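Local coordinates for protein MamA (Candidatus Magnetobacterium bavaricum, PDB 3VTX) that is a tetratricopeptide-repeat protein, an all-helical scaffold of stacked helix pairs of the kind that generally serves protein-protein interaction, at residues Asn83-Glu88 with Tyr110-Leu115; Asp94-Ala99 with Gly114-Ser119. All coordinates share one frame; numbering follows the deposited sequence.

Contact 1: residues Asn83-Glu88 with Tyr110-Leu115; sequences NFMIDE and YYKLGL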
# COMPACT_ATOMS: atom_id res chain seq x y z
N ASN A 83 8.33 1.74 -2.95
CA ASN A 83 9.20 1.34 -4.06
C ASN A 83 8.45 1.46 -5.37
O ASN A 83 9.03 1.90 -6.38
CB ASN A 83 9.73 -0.07 -3.76
CG ASN A 83 10.98 -0.05 -2.90
OD1 ASN A 83 11.93 0.67 -3.23
ND2 ASN A 83 11.08 -1.06 -2.07
N PHE A 84 7.17 1.11 -5.39
CA PHE A 84 6.38 1.30 -6.63
C PHE A 84 6.30 2.80 -6.95
O PHE A 84 6.43 3.20 -8.10
CB PHE A 84 5.02 0.71 -6.45
CG PHE A 84 4.10 0.74 -7.66
CD1 PHE A 84 4.56 0.47 -8.94
CD2 PHE A 84 2.72 0.88 -7.44
CE1 PHE A 84 3.67 0.42 -9.97
CE2 PHE A 84 1.85 0.85 -8.53
CZ PHE A 84 2.34 0.60 -9.75
N MET A 85 6.13 3.64 -5.93
CA MET A 85 6.04 5.10 -6.16
C MET A 85 7.31 5.67 -6.77
O MET A 85 7.24 6.68 -7.49
CB MET A 85 5.69 5.86 -4.87
CG MET A 85 4.31 5.54 -4.35
SD MET A 85 4.04 6.36 -2.80
CE MET A 85 2.84 5.28 -2.00
N ILE A 86 8.44 5.11 -6.47
CA ILE A 86 9.72 5.62 -6.94
C ILE A 86 10.26 4.82 -8.15
O ILE A 86 11.43 4.98 -8.52
CB ILE A 86 10.76 5.71 -5.84
CG1 ILE A 86 11.24 4.36 -5.36
CG2 ILE A 86 10.28 6.67 -4.68
CD1 ILE A 86 12.71 4.41 -4.78
N ASP A 87 9.37 4.00 -8.73
CA ASP A 87 9.69 3.28 -9.99
C ASP A 87 10.75 2.21 -9.80
O ASP A 87 11.65 2.03 -10.66
CB ASP A 87 10.16 4.29 -11.05
CG ASP A 87 9.87 3.81 -12.43
OD1 ASP A 87 8.87 3.07 -12.54
OD2 ASP A 87 10.61 4.18 -13.37
N GLU A 88 10.71 1.55 -8.66
CA GLU A 88 11.63 0.43 -8.34
C GLU A 88 10.71 -0.79 -8.22
O GLU A 88 10.39 -1.23 -7.16
CB GLU A 88 12.46 0.67 -7.09
CG GLU A 88 13.51 1.76 -7.27
CD GLU A 88 14.56 1.38 -8.31
OE1 GLU A 88 14.83 0.16 -8.46
OE2 GLU A 88 15.07 2.30 -9.03
N TYR A 110 -2.06 -7.53 -1.72
CA TYR A 110 -2.30 -8.28 -2.93
C TYR A 110 -2.73 -7.27 -4.03
O TYR A 110 -2.33 -7.43 -5.19
CB TYR A 110 -3.42 -9.26 -2.82
CG TYR A 110 -3.05 -10.55 -2.11
CD1 TYR A 110 -3.48 -10.77 -0.83
CD2 TYR A 110 -2.28 -11.51 -2.73
CE1 TYR A 110 -3.17 -11.98 -0.18
CE2 TYR A 110 -1.95 -12.74 -2.07
CZ TYR A 110 -2.40 -12.91 -0.78
OH TYR A 110 -2.16 -14.15 -0.11
N TYR A 111 -3.56 -6.29 -3.68
CA TYR A 111 -4.05 -5.29 -4.67
C TYR A 111 -2.87 -4.49 -5.24
O TYR A 111 -2.67 -4.43 -6.46
CB TYR A 111 -5.15 -4.40 -4.18
CG TYR A 111 -5.79 -3.57 -5.25
CD1 TYR A 111 -6.33 -4.21 -6.35
CD2 TYR A 111 -5.75 -2.22 -5.24
CE1 TYR A 111 -6.89 -3.48 -7.41
CE2 TYR A 111 -6.29 -1.47 -6.31
CZ TYR A 111 -6.85 -2.13 -7.36
OH TYR A 111 -7.39 -1.37 -8.39
N LYS A 112 -2.03 -3.99 -4.36
CA LYS A 112 -0.83 -3.26 -4.81
C LYS A 112 0.08 -4.12 -5.67
O LYS A 112 0.63 -3.65 -6.71
CB LYS A 112 -0.03 -2.68 -3.61
CG LYS A 112 -0.61 -1.46 -2.90
CD LYS A 112 -0.48 -0.08 -3.60
CE LYS A 112 -0.33 1.05 -2.54
NZ LYS A 112 -0.36 2.40 -3.18
N LEU A 113 0.27 -5.40 -5.30
CA LEU A 113 1.11 -6.32 -6.04
C LEU A 113 0.55 -6.51 -7.42
O LEU A 113 1.28 -6.48 -8.40
CB LEU A 113 1.19 -7.71 -5.30
CG LEU A 113 2.01 -8.71 -6.06
CD1 LEU A 113 3.57 -8.33 -6.13
CD2 LEU A 113 1.81 -10.09 -5.31
N GLY A 114 -0.76 -6.62 -7.49
CA GLY A 114 -1.41 -6.71 -8.78
C GLY A 114 -1.22 -5.46 -9.66
O GLY A 114 -0.91 -5.58 -10.88
N LEU A 115 -1.30 -4.29 -9.03
CA LEU A 115 -1.08 -3.02 -9.72
C LEU A 115 0.35 -3.01 -10.26
O LEU A 115 0.59 -2.59 -11.44
CB LEU A 115 -1.31 -1.83 -8.83
CG LEU A 115 -2.78 -1.62 -8.44
CD1 LEU A 115 -2.82 -0.39 -7.49
CD2 LEU A 115 -3.78 -1.40 -9.64

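Contact 2: residues Asp94-Ala99 with Gly114-Ser119; sequences DALQRA and GLVYDS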
# COMPACT_ATOMS: atom_id res chain seq x y z
N ASP A 94 9.28 -7.59 -4.44
CA ASP A 94 9.97 -8.36 -3.38
C ASP A 94 9.37 -8.05 -2.01
O ASP A 94 8.98 -8.96 -1.28
CB ASP A 94 11.47 -8.13 -3.36
CG ASP A 94 12.20 -8.67 -4.59
OD1 ASP A 94 11.67 -9.47 -5.43
OD2 ASP A 94 13.36 -8.22 -4.76
N ALA A 95 9.20 -6.76 -1.69
CA ALA A 95 8.61 -6.37 -0.47
C ALA A 95 7.18 -6.74 -0.30
O ALA A 95 6.80 -7.17 0.77
CB ALA A 95 8.77 -4.80 -0.27
N LEU A 96 6.36 -6.58 -1.34
CA LEU A 96 4.96 -6.90 -1.21
C LEU A 96 4.78 -8.43 -1.00
O LEU A 96 3.91 -8.83 -0.21
CB LEU A 96 4.17 -6.47 -2.45
CG LEU A 96 4.14 -4.96 -2.60
CD1 LEU A 96 3.76 -4.51 -3.99
CD2 LEU A 96 3.16 -4.37 -1.61
N GLN A 97 5.61 -9.22 -1.68
CA GLN A 97 5.63 -10.69 -1.51
C GLN A 97 5.94 -11.02 -0.04
O GLN A 97 5.31 -11.94 0.56
CB GLN A 97 6.69 -11.37 -2.40
CG GLN A 97 6.30 -11.55 -3.87
CD GLN A 97 7.43 -12.17 -4.68
OE1 GLN A 97 8.57 -12.20 -4.24
NE2 GLN A 97 7.11 -12.64 -5.86
N ARG A 98 6.89 -10.31 0.51
CA ARG A 98 7.20 -10.51 1.91
C ARG A 98 6.08 -10.15 2.80
O ARG A 98 5.84 -10.86 3.76
CB ARG A 98 8.50 -9.86 2.34
CG ARG A 98 9.72 -10.59 1.73
CD ARG A 98 11.06 -10.21 2.32
NE ARG A 98 11.91 -9.54 1.33
CZ ARG A 98 12.73 -10.12 0.45
NH1 ARG A 98 12.87 -11.44 0.39
NH2 ARG A 98 13.42 -9.35 -0.38
N ALA A 99 5.35 -9.07 2.50
CA ALA A 99 4.20 -8.68 3.29
C ALA A 99 3.12 -9.77 3.30
O ALA A 99 2.45 -10.07 4.33
CB ALA A 99 3.57 -7.37 2.74
N GLY A 114 -0.76 -6.62 -7.49
CA GLY A 114 -1.41 -6.71 -8.78
C GLY A 114 -1.22 -5.46 -9.66
O GLY A 114 -0.91 -5.58 -10.88
N LEU A 115 -1.30 -4.29 -9.03
CA LEU A 115 -1.08 -3.02 -9.72
C LEU A 115 0.35 -3.01 -10.26
O LEU A 115 0.59 -2.59 -11.44
CB LEU A 115 -1.31 -1.83 -8.83
CG LEU A 115 -2.78 -1.62 -8.44
CD1 LEU A 115 -2.82 -0.39 -7.49
CD2 LEU A 115 -3.78 -1.40 -9.64
N VAL A 116 1.30 -3.41 -9.46
CA VAL A 116 2.70 -3.42 -9.89
C VAL A 116 2.87 -4.39 -11.11
O VAL A 116 3.43 -3.97 -12.16
CB VAL A 116 3.65 -3.78 -8.77
CG1 VAL A 116 5.14 -3.79 -9.28
CG2 VAL A 116 3.58 -2.81 -7.63
N TYR A 117 2.38 -5.61 -11.00
CA TYR A 117 2.48 -6.59 -12.10
C TYR A 117 1.82 -6.10 -13.36
O TYR A 117 2.41 -6.12 -14.43
CB TYR A 117 1.86 -7.88 -11.71
CG TYR A 117 2.75 -8.79 -10.87
CD1 TYR A 117 4.10 -9.05 -11.17
CD2 TYR A 117 2.16 -9.50 -9.82
CE1 TYR A 117 4.83 -9.93 -10.37
CE2 TYR A 117 2.92 -10.38 -9.04
CZ TYR A 117 4.22 -10.58 -9.34
OH TYR A 117 4.90 -11.48 -8.55
N ASP A 118 0.67 -5.47 -13.22
CA ASP A 118 -0.01 -5.05 -14.44
C ASP A 118 0.79 -3.92 -15.11
O ASP A 118 0.82 -3.85 -16.36
CB ASP A 118 -1.42 -4.58 -14.19
CG ASP A 118 -2.32 -4.66 -15.48
OD1 ASP A 118 -2.31 -5.72 -16.12
OD2 ASP A 118 -2.95 -3.60 -15.80
N SER A 119 1.42 -3.08 -14.30
CA SER A 119 2.22 -1.98 -14.83
C SER A 119 3.39 -2.46 -15.61
O SER A 119 3.93 -1.67 -16.40
CB SER A 119 2.68 -0.99 -13.79
OG SER A 119 3.77 -1.51 -13.03

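Contact 1: residues Asn83-Glu88 with Tyr110-Leu115
Phe84 reaches from the last turn of helix 73-85 to Leu115 on helix 107-119, and the outer rim of its ring does the touching. Phe84 CE2 lies 4.2 Å from Leu115 CB, and Phe84 CZ lies 4.0 Å from the backbone oxygen O of Leu115, which approaches the ring obliquely. The two side chains cross at about a right angle, and the phenyl ring meets the root of the leucine and not its methyl groups. With CG of Phe84 anti to the backbone N (chi1 -177°), the ring extends straight off its helix toward helix 107-119; a long, flat, apolar group suits this place because the backbones are well apart, the nearest CA atoms, those of Phe84 and Lys112, being 8.7 Å from each other. CG of Leu115 turns the other way, back beside its own backbone N, and sits 4.1 Å above one face of the Tyr111 ring, offset toward the rim. A second approach, of Met85 CE to Lys112 NZ, is loose and doubtful, since it rests on one of two conformers of the lysine. Just beyond, helix 73-85 ends in a Schellman motif, with Glu88 N bonded to Asn83 O and Asp87 N to Phe84 O, and Asp87 as the C-prime residue with positive phi. The contact joins helix 73-85 to helix 107-119 near the surface, in a chain of tetratricopeptide-repeat type; Lys112 also lies on Tyr77 and Ser81 of helix 73-85, Asn83 packs on helix 89-102, and Leu115 touches Tyr130 of helix 123-136.

Contact 2: residues Asp94-Ala99 with Gly114-Ser119
Leu96 and Val116 make the apolar part of this contact, methyl to methyl: CD1 of Leu96 lies 4.0 Å from CG2 of Val116, and the two side chains cross obliquely. Both CA-CB bonds point at the opposing helix, and the residues are also the closest in backbone, their CA atoms 9.6 Å apart. The leucine spans somewhat under half of that separation; the short, branched valine and the van der Waals contact between methyls close the rest. CG2 is the valine branch beside the backbone N, since CG1 takes the position anti to it (chi1 179°). The polar part is looser. In the conformer modelled, Gln97 NE2 stands 3.7 Å from Tyr117 OH, a doubtful proximity rather than a bond. Tyrosine is long enough to carry its hydroxyl to the exposed glutamine while its ring stays buried. Within helix 107-119, the short side chain of Ser119 lets OG turn back and donate to Val116 O, three residues earlier, at 2.6 Å; it is also bonded to Lys89 NZ, tying the serine to the start of helix 89-102. Largely buried, the contact packs helix 89-102 against helix 107-119: Val116 also meets Ile93, while Tyr117 reaches Ala126 of helix 123-136.

In the fold
Both contacts end on helix 107-119, share Gly114 and Leu115, and have centres about 5 Å apart. Helices 73-85 and 89-102, consecutive in the chain, thus both pack on this next helix, the way tetratricopeptide repeats stack into a superhelix. The two merge through Phe84, whose CG is 3.6 Å from Val116 CG2 and whose CE1 is 3.6 Å from Ser119 OG. Leu96 adds a second seam, its CD1 being 3.8 Å from Leu113 CA. Contact 1 is the more exposed and contact 2 the buried part of one continuous packing around helix 107-119.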